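PDB 2X49: invasion protein InvA, which works in the export apparatus of the Salmonella type III secretion system, takes part in invasion of intestinal epithelial cells, and is represented here by its C-terminal domain. Local coordinates for residues A[121-126]-A[287-292]; A[70-75]-A[95-100]; A[80-85]-A[235-240]; A[33-38]-A[132-137]; A[186-191]-A[312-317]. All coordinates share one frame; numbering follows the deposited sequence.

Interaction 1: residues A[121-126]-A[287-292]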
# COMPACT_ATOMS: atom_id res chain seq x y z
N VAL A 121 17.84 -5.15 -9.13
CA VAL A 121 17.70 -4.17 -8.07
C VAL A 121 17.62 -4.90 -6.74
O VAL A 121 16.85 -5.84 -6.59
CB VAL A 121 16.42 -3.31 -8.28
CG1 VAL A 121 16.09 -2.53 -7.05
CG2 VAL A 121 16.60 -2.40 -9.49
N LEU A 122 18.47 -4.47 -5.82
CA LEU A 122 18.54 -5.09 -4.49
C LEU A 122 18.05 -4.16 -3.42
O LEU A 122 18.14 -2.93 -3.49
CB LEU A 122 19.98 -5.53 -4.15
CG LEU A 122 20.72 -6.45 -5.10
CD1 LEU A 122 22.21 -6.39 -4.71
CD2 LEU A 122 20.26 -7.90 -5.06
N ARG A 123 17.49 -4.78 -2.42
CA ARG A 123 17.06 -4.10 -1.21
C ARG A 123 17.65 -4.75 0.05
O ARG A 123 17.59 -5.97 0.22
CB ARG A 123 15.52 -4.14 -1.15
CG ARG A 123 14.88 -3.19 -0.21
CD ARG A 123 13.33 -3.28 -0.27
NE ARG A 123 12.84 -2.62 -1.48
CZ ARG A 123 11.64 -2.80 -2.05
NH1 ARG A 123 10.77 -3.66 -1.56
NH2 ARG A 123 11.37 -2.13 -3.17
N ASN A 124 18.20 -3.93 0.93
CA ASN A 124 18.65 -4.45 2.23
C ASN A 124 17.53 -4.83 3.13
O ASN A 124 16.36 -4.42 2.98
CB ASN A 124 19.63 -3.52 2.94
CG ASN A 124 19.01 -2.28 3.47
OD1 ASN A 124 17.99 -2.30 4.16
ND2 ASN A 124 19.68 -1.15 3.20
N ALA A 125 17.89 -5.67 4.07
CA ALA A 125 16.92 -6.39 4.85
C ALA A 125 16.03 -5.46 5.72
O ALA A 125 14.79 -5.65 5.79
CB ALA A 125 17.54 -7.53 5.66
N LEU A 126 16.63 -4.44 6.32
CA LEU A 126 15.87 -3.51 7.21
C LEU A 126 14.94 -2.61 6.36
O LEU A 126 13.83 -2.26 6.76
CB LEU A 126 16.80 -2.72 8.12
CG LEU A 126 17.42 -3.53 9.27
CD1 LEU A 126 18.39 -2.66 10.10
CD2 LEU A 126 16.37 -4.16 10.16
N HIS A 287 3.69 -9.03 -4.78
CA HIS A 287 2.55 -8.15 -5.07
C HIS A 287 2.69 -6.75 -4.55
O HIS A 287 2.22 -5.82 -5.21
CB HIS A 287 1.23 -8.76 -4.58
CG HIS A 287 0.95 -10.09 -5.20
ND1 HIS A 287 -0.02 -10.95 -4.73
CD2 HIS A 287 1.58 -10.72 -6.22
CE1 HIS A 287 0.01 -12.06 -5.46
NE2 HIS A 287 0.97 -11.95 -6.37
N LYS A 288 3.34 -6.58 -3.39
CA LYS A 288 3.48 -5.22 -2.81
C LYS A 288 4.35 -4.34 -3.66
O LYS A 288 4.34 -3.13 -3.51
CB LYS A 288 4.04 -5.19 -1.39
CG LYS A 288 5.36 -5.78 -1.23
CD LYS A 288 5.88 -5.67 0.24
CE LYS A 288 7.28 -6.23 0.37
NZ LYS A 288 8.23 -5.27 -0.26
N ASP A 289 5.08 -4.96 -4.58
CA ASP A 289 6.08 -4.27 -5.44
C ASP A 289 5.57 -4.04 -6.85
O ASP A 289 6.31 -3.58 -7.77
CB ASP A 289 7.42 -5.03 -5.44
CG ASP A 289 8.11 -4.99 -4.05
OD1 ASP A 289 8.40 -3.89 -3.52
OD2 ASP A 289 8.38 -6.08 -3.48
N LEU A 290 4.33 -4.42 -7.03
CA LEU A 290 3.57 -4.27 -8.30
C LEU A 290 2.42 -3.34 -8.17
O LEU A 290 1.97 -3.06 -7.09
CB LEU A 290 3.01 -5.63 -8.74
CG LEU A 290 4.02 -6.69 -9.19
CD1 LEU A 290 3.40 -8.08 -9.45
CD2 LEU A 290 4.87 -6.25 -10.39
N VAL A 291 1.90 -2.92 -9.32
CA VAL A 291 0.54 -2.36 -9.37
C VAL A 291 -0.21 -3.00 -10.50
O VAL A 291 0.36 -3.41 -11.52
CB VAL A 291 0.52 -0.82 -9.50
CG1 VAL A 291 1.13 -0.16 -8.21
CG2 VAL A 291 1.23 -0.37 -10.77
N LEU A 292 -1.52 -3.07 -10.32
CA LEU A 292 -2.40 -3.48 -11.41
C LEU A 292 -2.91 -2.21 -12.10
O LEU A 292 -3.27 -1.33 -11.44
CB LEU A 292 -3.57 -4.28 -10.86
CG LEU A 292 -4.43 -5.12 -11.74
CD1 LEU A 292 -3.62 -6.04 -12.67
CD2 LEU A 292 -5.26 -5.92 -10.74
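Arg-123 and Asp-289 mark the nearest approach of the two backbones, yet their CA atoms are still 11.8 Å apart. The short strand 122-124 and the 3-10 turn 287-289 therefore meet through charged side chains, arginine and lysine covering most of the distance. With CG anti to N (chi1 -164°) Arg-123 runs straight out and then bends at chi3, presenting its NH1 edge to the carboxylate. NH1 donates to Asp-289 OD1 at 3.1 Å on the syn side, close to the guanidinium plane. The two flat groups are turned 52° apart, and the second bond, NH2 to the same OD1, is weak at 3.5 Å. Lys-288 curls its NZ back to Asp-289 OD2, a salt bridge whose hydrogen bond is weak at 3.3 Å; OD2 also pairs with Arg-79. Arg-123 NH1 and Lys-288 NZ lie 3.3 Å apart as unbonded donors, probably tolerated because Glu-128 pairs with both; His-131 ND1 binds NZ as well. The cluster sits where strand 122-124, at the edge of the antiparallel sheet beside strand 78-80, passes into helix 125-139 through the N-cap Asn-124, and faces the turn into strand 291-294 of the parallel sheet.

Interaction 2: residues A[70-75]-A[95-100]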
# COMPACT_ATOMS: atom_id res chain seq x y z
N GLN A 70 2.71 -12.21 9.91
CA GLN A 70 4.07 -12.67 10.23
C GLN A 70 4.88 -12.50 8.95
O GLN A 70 4.51 -13.03 7.87
CB GLN A 70 4.08 -14.13 10.70
CG GLN A 70 5.47 -14.64 11.14
CD GLN A 70 5.42 -15.95 11.96
OE1 GLN A 70 4.48 -16.20 12.72
NE2 GLN A 70 6.46 -16.76 11.84
N PHE A 71 6.01 -11.83 9.13
CA PHE A 71 6.96 -11.51 8.06
C PHE A 71 8.22 -12.34 8.19
O PHE A 71 8.72 -12.63 9.26
CB PHE A 71 7.38 -10.02 8.11
CG PHE A 71 6.23 -9.03 8.09
CD1 PHE A 71 5.78 -8.48 6.89
CD2 PHE A 71 5.60 -8.65 9.24
CE1 PHE A 71 4.77 -7.53 6.82
CE2 PHE A 71 4.55 -7.72 9.20
CZ PHE A 71 4.09 -7.19 7.98
N THR A 72 8.77 -12.70 7.05
CA THR A 72 10.10 -13.30 6.99
C THR A 72 11.08 -12.29 6.40
O THR A 72 10.86 -11.79 5.33
CB THR A 72 10.03 -14.53 6.09
OG1 THR A 72 9.11 -15.48 6.67
CG2 THR A 72 11.40 -15.15 5.80
N VAL A 73 12.09 -11.96 7.18
CA VAL A 73 13.12 -11.03 6.81
C VAL A 73 14.46 -11.71 7.04
O VAL A 73 14.76 -12.02 8.17
CB VAL A 73 13.06 -9.73 7.67
CG1 VAL A 73 14.24 -8.77 7.36
CG2 VAL A 73 11.73 -9.00 7.50
N TYR A 74 15.23 -11.92 5.99
CA TYR A 74 16.60 -12.51 6.12
C TYR A 74 17.57 -11.39 6.37
O TYR A 74 18.20 -10.83 5.48
CB TYR A 74 16.96 -13.44 4.91
CG TYR A 74 16.19 -14.73 4.95
CD1 TYR A 74 16.64 -15.83 5.69
CD2 TYR A 74 14.97 -14.89 4.28
CE1 TYR A 74 15.94 -16.95 5.80
CE2 TYR A 74 14.27 -16.02 4.37
CZ TYR A 74 14.75 -17.07 5.11
OH TYR A 74 14.04 -18.25 5.24
N PHE A 75 17.75 -11.12 7.65
CA PHE A 75 18.52 -9.97 8.15
C PHE A 75 19.95 -9.90 7.62
O PHE A 75 20.51 -8.81 7.44
CB PHE A 75 18.56 -9.91 9.68
CG PHE A 75 17.23 -9.60 10.31
CD1 PHE A 75 16.73 -8.33 10.26
CD2 PHE A 75 16.45 -10.61 10.87
CE1 PHE A 75 15.49 -8.03 10.81
CE2 PHE A 75 15.18 -10.32 11.42
CZ PHE A 75 14.73 -9.03 11.39
N THR A 95 17.40 -17.98 -1.55
CA THR A 95 16.57 -18.30 -0.41
C THR A 95 15.20 -17.70 -0.73
O THR A 95 15.11 -16.55 -1.11
CB THR A 95 17.15 -17.70 0.88
OG1 THR A 95 18.44 -18.31 1.10
CG2 THR A 95 16.23 -17.87 2.08
N ILE A 96 14.19 -18.56 -0.66
CA ILE A 96 12.85 -18.22 -1.13
C ILE A 96 11.84 -18.34 -0.01
O ILE A 96 11.77 -19.36 0.69
CB ILE A 96 12.37 -19.16 -2.28
CG1 ILE A 96 13.41 -19.39 -3.40
CG2 ILE A 96 11.07 -18.54 -2.84
CD1 ILE A 96 13.04 -20.39 -4.51
N HIS A 97 11.08 -17.28 0.14
CA HIS A 97 9.93 -17.26 1.02
C HIS A 97 8.69 -16.97 0.19
O HIS A 97 8.68 -16.15 -0.72
CB HIS A 97 10.11 -16.22 2.14
CG HIS A 97 8.90 -16.09 3.02
ND1 HIS A 97 8.45 -17.13 3.81
CD2 HIS A 97 8.03 -15.08 3.20
CE1 HIS A 97 7.35 -16.75 4.44
NE2 HIS A 97 7.08 -15.51 4.10
N GLN A 98 7.61 -17.64 0.53
CA GLN A 98 6.31 -17.42 -0.10
C GLN A 98 5.24 -17.05 0.90
O GLN A 98 5.22 -17.54 2.03
CB GLN A 98 5.90 -18.67 -0.91
CG GLN A 98 4.56 -18.62 -1.58
CD GLN A 98 4.18 -19.98 -2.08
OE1 GLN A 98 4.01 -20.92 -1.27
NE2 GLN A 98 4.02 -20.12 -3.39
N GLN A 99 4.42 -16.10 0.50
CA GLN A 99 3.22 -15.71 1.28
C GLN A 99 2.06 -15.58 0.32
O GLN A 99 2.07 -14.72 -0.55
CB GLN A 99 3.49 -14.39 2.03
CG GLN A 99 2.50 -14.10 3.17
CD GLN A 99 3.09 -14.40 4.56
OE1 GLN A 99 4.44 -14.37 4.69
NE2 GLN A 99 2.34 -14.64 5.50
N GLY A 100 1.12 -16.51 0.39
CA GLY A 100 0.08 -16.58 -0.65
C GLY A 100 0.69 -16.99 -1.97
O GLY A 100 1.33 -18.03 -2.07
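His-97 lies with one ring face under Thr-72, and these two side chains form the middle of the contact. The CB of Thr-72 stands 3.5 Å from the centroid of the His-97 ring, only 8° off the ring normal, a well-centred CH-pi contact. OG1 of Thr-72 hangs over the same face toward the rim, 3.1 Å from CE1 of His-97. The imidazole is held at its edge: NE2 of His-97 donates to OE1 of Gln-99, two residues along the same strand, at 2.9 Å. That bond lies near the ring plane, so it probably limits rotation of the ring. With CG anti to N (chi1 176°), His-97 reaches straight across from its strand.

Tyr-74 repeats the pattern with the roles exchanged. Here the threonine belongs to 95-99 and the ring to the inverse gamma turn centred on Tyr-74: CG2 of Thr-95 sits 3.6 Å from the centroid of the Tyr-74 ring, over its face and displaced toward the hydroxyl end. Trp-106 meets the same ring edge-to-face. The segments run nearly antiparallel, 164° apart, but Thr-72 and His-97 have CA atoms 7.2 Å apart, too far for strand pairing. This is surface packing of edge strand 66-72 of the mixed sheet, with the turn that follows it, on edge strand 95-99 of the antiparallel one, through threonine-aromatic CH-pi contacts.

Interaction 3: residues A[80-85]-A[235-240]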
# COMPACT_ATOMS: atom_id res chain seq x y z
N VAL A 80 16.33 -9.55 -3.77
CA VAL A 80 16.28 -9.27 -5.24
C VAL A 80 14.86 -8.89 -5.59
O VAL A 80 13.97 -9.70 -5.76
CB VAL A 80 16.75 -10.46 -6.13
CG1 VAL A 80 16.97 -9.98 -7.60
CG2 VAL A 80 18.05 -11.03 -5.61
N VAL A 81 14.68 -7.60 -5.75
CA VAL A 81 13.30 -7.03 -5.97
C VAL A 81 12.68 -7.46 -7.29
O VAL A 81 11.53 -7.87 -7.35
CB VAL A 81 13.27 -5.48 -5.80
CG1 VAL A 81 11.86 -4.87 -6.08
CG2 VAL A 81 13.76 -5.06 -4.37
N ASN A 82 13.47 -7.38 -8.35
CA ASN A 82 13.04 -7.75 -9.71
C ASN A 82 13.64 -9.08 -10.16
O ASN A 82 14.11 -9.26 -11.27
CB ASN A 82 13.30 -6.63 -10.72
CG ASN A 82 14.78 -6.32 -10.89
OD1 ASN A 82 15.58 -6.69 -10.05
ND2 ASN A 82 15.14 -5.62 -11.97
N TYR A 83 13.53 -10.04 -9.26
CA TYR A 83 14.00 -11.42 -9.54
C TYR A 83 13.43 -12.02 -10.83
O TYR A 83 12.30 -11.76 -11.24
CB TYR A 83 13.61 -12.34 -8.38
CG TYR A 83 14.18 -13.73 -8.50
CD1 TYR A 83 15.47 -14.02 -8.09
CD2 TYR A 83 13.41 -14.77 -9.02
CE1 TYR A 83 16.00 -15.30 -8.21
CE2 TYR A 83 13.93 -16.08 -9.13
CZ TYR A 83 15.22 -16.34 -8.73
OH TYR A 83 15.70 -17.63 -8.86
N SER A 84 14.28 -12.79 -11.49
CA SER A 84 13.87 -13.76 -12.50
C SER A 84 14.66 -15.06 -12.41
O SER A 84 15.73 -15.13 -11.80
CB SER A 84 13.98 -13.20 -13.90
OG SER A 84 15.30 -13.29 -14.40
N ASP A 85 14.06 -16.05 -13.03
CA ASP A 85 14.51 -17.47 -12.96
C ASP A 85 15.87 -17.58 -13.60
O ASP A 85 16.62 -18.56 -13.42
CB ASP A 85 13.54 -18.41 -13.69
CG ASP A 85 12.40 -18.84 -12.80
OD1 ASP A 85 12.59 -18.90 -11.56
OD2 ASP A 85 11.33 -19.17 -13.35
N GLU A 235 11.56 2.48 -11.76
CA GLU A 235 10.58 2.15 -12.79
C GLU A 235 9.33 1.62 -12.09
O GLU A 235 9.38 1.03 -11.02
CB GLU A 235 11.14 1.16 -13.82
CG GLU A 235 10.90 -0.29 -13.49
CD GLU A 235 11.44 -1.23 -14.55
OE1 GLU A 235 12.10 -0.75 -15.50
OE2 GLU A 235 11.20 -2.46 -14.45
N LEU A 236 8.19 1.90 -12.69
CA LEU A 236 6.93 1.33 -12.22
C LEU A 236 6.75 -0.07 -12.78
O LEU A 236 6.71 -0.27 -14.00
CB LEU A 236 5.77 2.22 -12.61
CG LEU A 236 4.40 1.87 -12.09
CD1 LEU A 236 4.34 2.15 -10.58
CD2 LEU A 236 3.34 2.68 -12.81
N ARG A 237 6.62 -1.04 -11.89
CA ARG A 237 6.40 -2.44 -12.29
C ARG A 237 4.92 -2.73 -12.20
O ARG A 237 4.33 -2.52 -11.16
CB ARG A 237 7.20 -3.41 -11.41
CG ARG A 237 8.65 -3.06 -11.36
CD ARG A 237 9.49 -3.97 -10.49
NE ARG A 237 10.89 -3.61 -10.73
CZ ARG A 237 11.58 -2.74 -10.00
NH1 ARG A 237 11.05 -2.18 -8.93
NH2 ARG A 237 12.82 -2.45 -10.33
N ALA A 238 4.36 -3.21 -13.30
CA ALA A 238 2.91 -3.36 -13.49
C ALA A 238 2.49 -4.64 -14.16
O ALA A 238 3.22 -5.26 -14.91
CB ALA A 238 2.38 -2.17 -14.32
N VAL A 239 1.27 -5.02 -13.78
CA VAL A 239 0.45 -6.02 -14.46
C VAL A 239 -0.76 -5.31 -15.07
O VAL A 239 -1.42 -4.51 -14.44
CB VAL A 239 0.00 -7.11 -13.47
CG1 VAL A 239 -1.03 -8.06 -14.10
CG2 VAL A 239 1.22 -7.88 -12.90
N MET A 240 -1.05 -5.60 -16.32
CA MET A 240 -2.16 -4.91 -17.01
C MET A 240 -3.37 -5.79 -16.97
O MET A 240 -3.26 -6.99 -17.11
CB MET A 240 -1.76 -4.61 -18.45
CG MET A 240 -2.80 -3.84 -19.27
SD MET A 240 -1.94 -2.67 -20.32
CE MET A 240 -1.21 -1.71 -19.00
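Arg-237 stretches from strand 236-240 to the loop that holds Val-81 and Asn-82, and its conformation largely shapes the contact. The side chain is extended from CG to NE, and chi4 of 93° then turns the guanidinium across the line of the chain. One face is thereby offered to Val-81, whose CG1 lies 4.0 Å from NH1 of Arg-237; the two side chains cross at about a right angle. Against the opposite face packs the stem of Glu-235, with CG 4.1 Å above the plane and toward its rim. The carboxylate of Glu-235 adds charge attraction at most: OE2 is 3.9 Å from NE of Arg-237, well out of the guanidinium plane, and is bonded instead to Asn-328.

Asn-82 touches through its CB, 3.9 Å from NE of Arg-237. With its CG between N and the carbonyl carbon (chi1 64°), the amide swings aside and OD1 accepts from the backbone N of Val-121. NE of Arg-237 is left buried by the contact with no partner in the model. Here an arginine is used largely for its flat faces, spanning the 8.9 Å between the CA atoms of Asn-82 and Arg-237 to pack the loop after strand 78-80 of the antiparallel sheet against an inner strand of the parallel sheet.

Interaction 4: residues A[33-38]-A[132-137]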
# COMPACT_ATOMS: atom_id res chain seq x y z
N SER A 33 9.14 7.44 12.39
CA SER A 33 9.53 8.68 11.74
C SER A 33 9.33 8.60 10.24
O SER A 33 8.84 9.54 9.60
CB SER A 33 10.98 9.10 12.08
OG SER A 33 11.88 8.08 11.79
N GLN A 34 9.71 7.46 9.68
CA GLN A 34 9.64 7.25 8.22
C GLN A 34 8.18 7.17 7.74
O GLN A 34 7.85 7.66 6.66
CB GLN A 34 10.43 6.06 7.72
CG GLN A 34 10.63 6.15 6.20
CD GLN A 34 11.45 7.39 5.77
OE1 GLN A 34 12.45 7.74 6.40
NE2 GLN A 34 11.05 8.03 4.66
N PHE A 35 7.32 6.58 8.56
CA PHE A 35 5.94 6.40 8.17
C PHE A 35 5.32 7.77 8.06
O PHE A 35 4.56 8.06 7.15
CB PHE A 35 5.14 5.50 9.12
CG PHE A 35 3.81 5.03 8.59
CD1 PHE A 35 3.68 3.87 7.87
CD2 PHE A 35 2.66 5.78 8.79
CE1 PHE A 35 2.45 3.43 7.39
CE2 PHE A 35 1.45 5.31 8.29
CZ PHE A 35 1.37 4.17 7.61
N PHE A 36 5.66 8.61 9.01
CA PHE A 36 5.17 10.03 9.04
C PHE A 36 5.60 10.78 7.78
O PHE A 36 4.82 11.50 7.12
CB PHE A 36 5.59 10.74 10.30
CG PHE A 36 5.09 12.14 10.38
CD1 PHE A 36 3.75 12.38 10.29
CD2 PHE A 36 5.96 13.17 10.55
CE1 PHE A 36 3.27 13.66 10.36
CE2 PHE A 36 5.49 14.46 10.61
CZ PHE A 36 4.14 14.68 10.50
N ILE A 37 6.83 10.57 7.42
CA ILE A 37 7.38 11.22 6.20
C ILE A 37 6.64 10.76 4.98
O ILE A 37 6.21 11.54 4.13
CB ILE A 37 8.88 10.97 6.06
CG1 ILE A 37 9.60 11.81 7.11
CG2 ILE A 37 9.40 11.49 4.72
CD1 ILE A 37 11.07 11.45 7.39
N ASP A 38 6.43 9.46 4.95
CA ASP A 38 5.97 8.75 3.73
C ASP A 38 4.47 8.92 3.50
O ASP A 38 4.01 8.95 2.36
CB ASP A 38 6.32 7.27 3.69
CG ASP A 38 7.80 6.99 3.48
OD1 ASP A 38 8.59 7.91 3.15
OD2 ASP A 38 8.12 5.78 3.61
N CYS A 132 7.48 -3.80 4.21
CA CYS A 132 6.46 -4.80 4.60
C CYS A 132 5.52 -4.20 5.65
O CYS A 132 4.28 -4.29 5.55
CB CYS A 132 7.11 -6.03 5.22
SG CYS A 132 7.78 -7.12 3.98
N LEU A 133 6.15 -3.63 6.65
CA LEU A 133 5.37 -3.05 7.81
C LEU A 133 4.50 -1.89 7.35
O LEU A 133 3.30 -1.77 7.69
CB LEU A 133 6.28 -2.61 8.93
CG LEU A 133 6.93 -3.75 9.67
CD1 LEU A 133 8.06 -3.24 10.58
CD2 LEU A 133 5.90 -4.47 10.55
N ALA A 134 5.10 -1.05 6.53
CA ALA A 134 4.38 0.14 6.06
C ALA A 134 3.15 -0.21 5.25
O ALA A 134 2.08 0.39 5.41
CB ALA A 134 5.28 1.04 5.27
N VAL A 135 3.31 -1.17 4.36
CA VAL A 135 2.21 -1.62 3.50
C VAL A 135 1.05 -2.12 4.35
O VAL A 135 -0.13 -1.80 4.15
CB VAL A 135 2.71 -2.68 2.48
CG1 VAL A 135 1.61 -3.48 1.84
CG2 VAL A 135 3.63 -1.99 1.48
N THR A 136 1.41 -2.87 5.38
CA THR A 136 0.41 -3.52 6.20
C THR A 136 -0.27 -2.49 7.10
O THR A 136 -1.48 -2.54 7.33
CB THR A 136 1.02 -4.66 7.07
OG1 THR A 136 1.66 -5.59 6.17
CG2 THR A 136 -0.03 -5.38 7.87
N LEU A 137 0.53 -1.56 7.58
CA LEU A 137 0.00 -0.49 8.47
C LEU A 137 -0.89 0.48 7.72
O LEU A 137 -1.92 0.89 8.25
CB LEU A 137 1.11 0.22 9.23
CG LEU A 137 1.73 -0.63 10.31
CD1 LEU A 137 3.07 -0.07 10.81
CD2 LEU A 137 0.81 -0.81 11.53
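Phe-35 of helix 27-39 packs its ring into the side of helix 125-139 at Ala-134 and Leu-137, a buried, apolar helix-helix contact. The helices are nearest at Phe-35 and Ala-134, whose CA atoms are 6.8 Å apart. With chi1 at -167°, CG lies anti to N and the ring extends directly across that gap. Its leading corner does the touching: CE1 of Phe-35 is 3.9 Å from CB of Leu-137, and CD1 is 4.2 Å from CB of Ala-134. The same CE1 comes within 3.6 Å of the backbone O of Ala-134, which lies at the ring edge, near its plane. Leu-43, Tyr-39 and Tyr-144 also pack on the phenyl group. One turn along, Asp-38 accepts from Gln-34 NE2 on OD1 at 2.9 Å and uses OD2 to bind Tyr-130 OH, a polar tie between the same two helices. Across the ring contact itself the adhesion is dispersive, with perhaps a slight electrostatic gain where the positive C-H edge of the ring faces a carbonyl oxygen.

Interaction 5: residues A[186-191]-A[312-317]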
# COMPACT_ATOMS: atom_id res chain seq x y z
N SER A 186 -5.63 3.95 2.98
CA SER A 186 -5.86 2.50 3.04
C SER A 186 -5.43 1.86 1.74
O SER A 186 -5.28 0.63 1.67
CB SER A 186 -7.34 2.11 3.36
OG SER A 186 -8.17 2.45 2.28
N GLU A 187 -5.27 2.70 0.74
CA GLU A 187 -4.82 2.27 -0.62
C GLU A 187 -3.38 2.75 -0.92
O GLU A 187 -2.91 2.82 -2.07
CB GLU A 187 -5.81 2.71 -1.71
CG GLU A 187 -7.14 1.90 -1.67
CD GLU A 187 -7.95 2.03 -2.98
OE1 GLU A 187 -9.03 2.69 -2.98
OE2 GLU A 187 -7.51 1.53 -4.04
N ARG A 188 -2.70 3.10 0.15
CA ARG A 188 -1.26 3.43 0.14
C ARG A 188 -0.94 4.78 -0.53
O ARG A 188 0.13 5.03 -1.09
CB ARG A 188 -0.47 2.25 -0.48
CG ARG A 188 0.11 1.43 0.60
CD ARG A 188 0.15 -0.07 0.33
NE ARG A 188 1.11 -0.30 -0.68
CZ ARG A 188 1.22 -1.38 -1.42
NH1 ARG A 188 0.35 -2.36 -1.36
NH2 ARG A 188 2.21 -1.42 -2.29
N VAL A 189 -1.94 5.64 -0.52
CA VAL A 189 -1.78 7.04 -1.01
C VAL A 189 -1.48 7.97 0.15
O VAL A 189 -2.20 7.96 1.19
CB VAL A 189 -3.04 7.51 -1.74
CG1 VAL A 189 -2.85 8.95 -2.18
CG2 VAL A 189 -3.32 6.56 -2.89
N SER A 190 -0.38 8.72 0.06
CA SER A 190 0.02 9.63 1.12
C SER A 190 -0.92 10.81 1.25
O SER A 190 -1.45 11.30 0.24
CB SER A 190 1.45 10.19 0.87
OG SER A 190 1.86 11.14 1.81
N VAL A 191 -1.07 11.27 2.47
CA VAL A 191 -1.84 12.50 2.76
C VAL A 191 -0.99 13.65 3.22
O VAL A 191 -1.46 14.64 3.79
CB VAL A 191 -3.02 12.26 3.69
CG1 VAL A 191 -4.01 11.29 3.01
CG2 VAL A 191 -2.60 11.77 5.08
N ASP A 312 -2.45 -6.84 -0.85
CA ASP A 312 -1.25 -6.02 -1.03
C ASP A 312 -1.04 -5.61 -2.45
O ASP A 312 -0.05 -4.95 -2.76
CB ASP A 312 -0.03 -6.80 -0.52
CG ASP A 312 -0.12 -7.10 0.98
OD1 ASP A 312 -0.75 -6.31 1.73
OD2 ASP A 312 0.42 -8.12 1.40
N LEU A 313 -2.02 -5.92 -3.28
CA LEU A 313 -1.92 -5.54 -4.73
C LEU A 313 -2.75 -4.30 -5.03
O LEU A 313 -3.96 -4.37 -5.16
CB LEU A 313 -2.36 -6.71 -5.64
CG LEU A 313 -2.24 -6.53 -7.14
CD1 LEU A 313 -0.84 -6.06 -7.56
CD2 LEU A 313 -2.57 -7.87 -7.80
N GLU A 314 -2.08 -3.16 -5.13
CA GLU A 314 -2.83 -1.91 -5.42
C GLU A 314 -3.16 -1.83 -6.92
O GLU A 314 -2.58 -2.50 -7.79
CB GLU A 314 -2.14 -0.68 -4.92
CG GLU A 314 -1.76 -0.70 -3.44
CD GLU A 314 -2.86 -1.07 -2.43
OE1 GLU A 314 -4.07 -0.87 -2.73
OE2 GLU A 314 -2.51 -1.53 -1.31
N VAL A 315 -4.22 -1.06 -7.14
CA VAL A 315 -4.82 -0.90 -8.48
C VAL A 315 -4.84 0.58 -8.82
O VAL A 315 -5.44 1.36 -8.13
CB VAL A 315 -6.25 -1.51 -8.55
CG1 VAL A 315 -6.73 -1.47 -9.99
CG2 VAL A 315 -6.33 -2.98 -7.94
N LEU A 316 -4.13 0.91 -9.89
CA LEU A 316 -4.05 2.30 -10.44
C LEU A 316 -4.75 2.41 -11.77
O LEU A 316 -4.77 1.47 -12.56
CB LEU A 316 -2.59 2.77 -10.59
CG LEU A 316 -1.66 2.75 -9.35
CD1 LEU A 316 -0.33 3.47 -9.59
CD2 LEU A 316 -2.33 3.30 -8.12
N SER A 317 -5.30 3.60 -12.02
CA SER A 317 -5.86 3.87 -13.32
C SER A 317 -4.80 4.40 -14.29
O SER A 317 -3.76 4.92 -13.89
CB SER A 317 -7.02 4.82 -13.21
OG SER A 317 -6.52 6.11 -12.90
O HOH W 1 -3.80 -1.41 0.97
O HOH W 2 -5.25 0.42 -4.75
O HOH W 3 0.83 -3.08 -4.69
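Arg-188, the C-prime residue of the Schellman motif that ends helix 174-185, turns its guanidinium onto the start of strand 314-317, an edge strand of the parallel sheet. Its positive phi belongs to that helix end, and bends at chi2 and chi3 bring the guanidinium to Asp-312, where the second segment begins. NH1 donates to the backbone O of Asp-312 at 3.0 Å, with an N-H...O angle of 156°; the oxygen is in the guanidinium plane, while the donor stands above the carbonyl plane. The carboxylate of Asp-312 pairs elsewhere, with Arg-139.

Two residues on, Glu-314 folds back at chi2 (-52°) and lays CG over one face of the guanidinium, 3.4 Å from NH1. Its OE2 also reaches NH1 of Arg-188 at 3.0 Å, but the planes are 83° apart and the bond is weak in angle, so charge probably counts for more than direction. One water lies within bonding distance of OE2 and of Ser-186 O, and another accepts from Glu-314 N and probably donates to Asp-312 O. OE1 of Glu-314 is 4.4 Å from OE2 of Glu-187, a like-charge pair probably eased by Lys-303 and Arg-299, which salt-bridge one carboxylate each. At Val-315 the backbone N takes part as well: one water donates to Glu-187 OE2 at 2.6 Å and to Glu-314 OE1 at 2.7 Å, and accepts from Val-315 N.

In the fold
Interaction 4 is the fully buried, apolar contact; interaction 2, the most peripheral, lies at the surface and relies on threonines over aromatic faces. Between these extremes, interactions 1, 3 and 5 are partly buried and each centre on an arginine at or beside the parallel sheet, where strand 291-294 lies between 236-240 and 314-317. The arginines behave differently: one ion-paired in interaction 1, one packed through a flat face in interaction 3, one shared between a carbonyl and a carboxylate in interaction 5. Helix 125-139 serves interactions 1 and 4, and Val-135 on it also touches Arg-188 and Asp-312 of interaction 5. Phe-71 links interaction 2 to the same helix, packing on Cys-132.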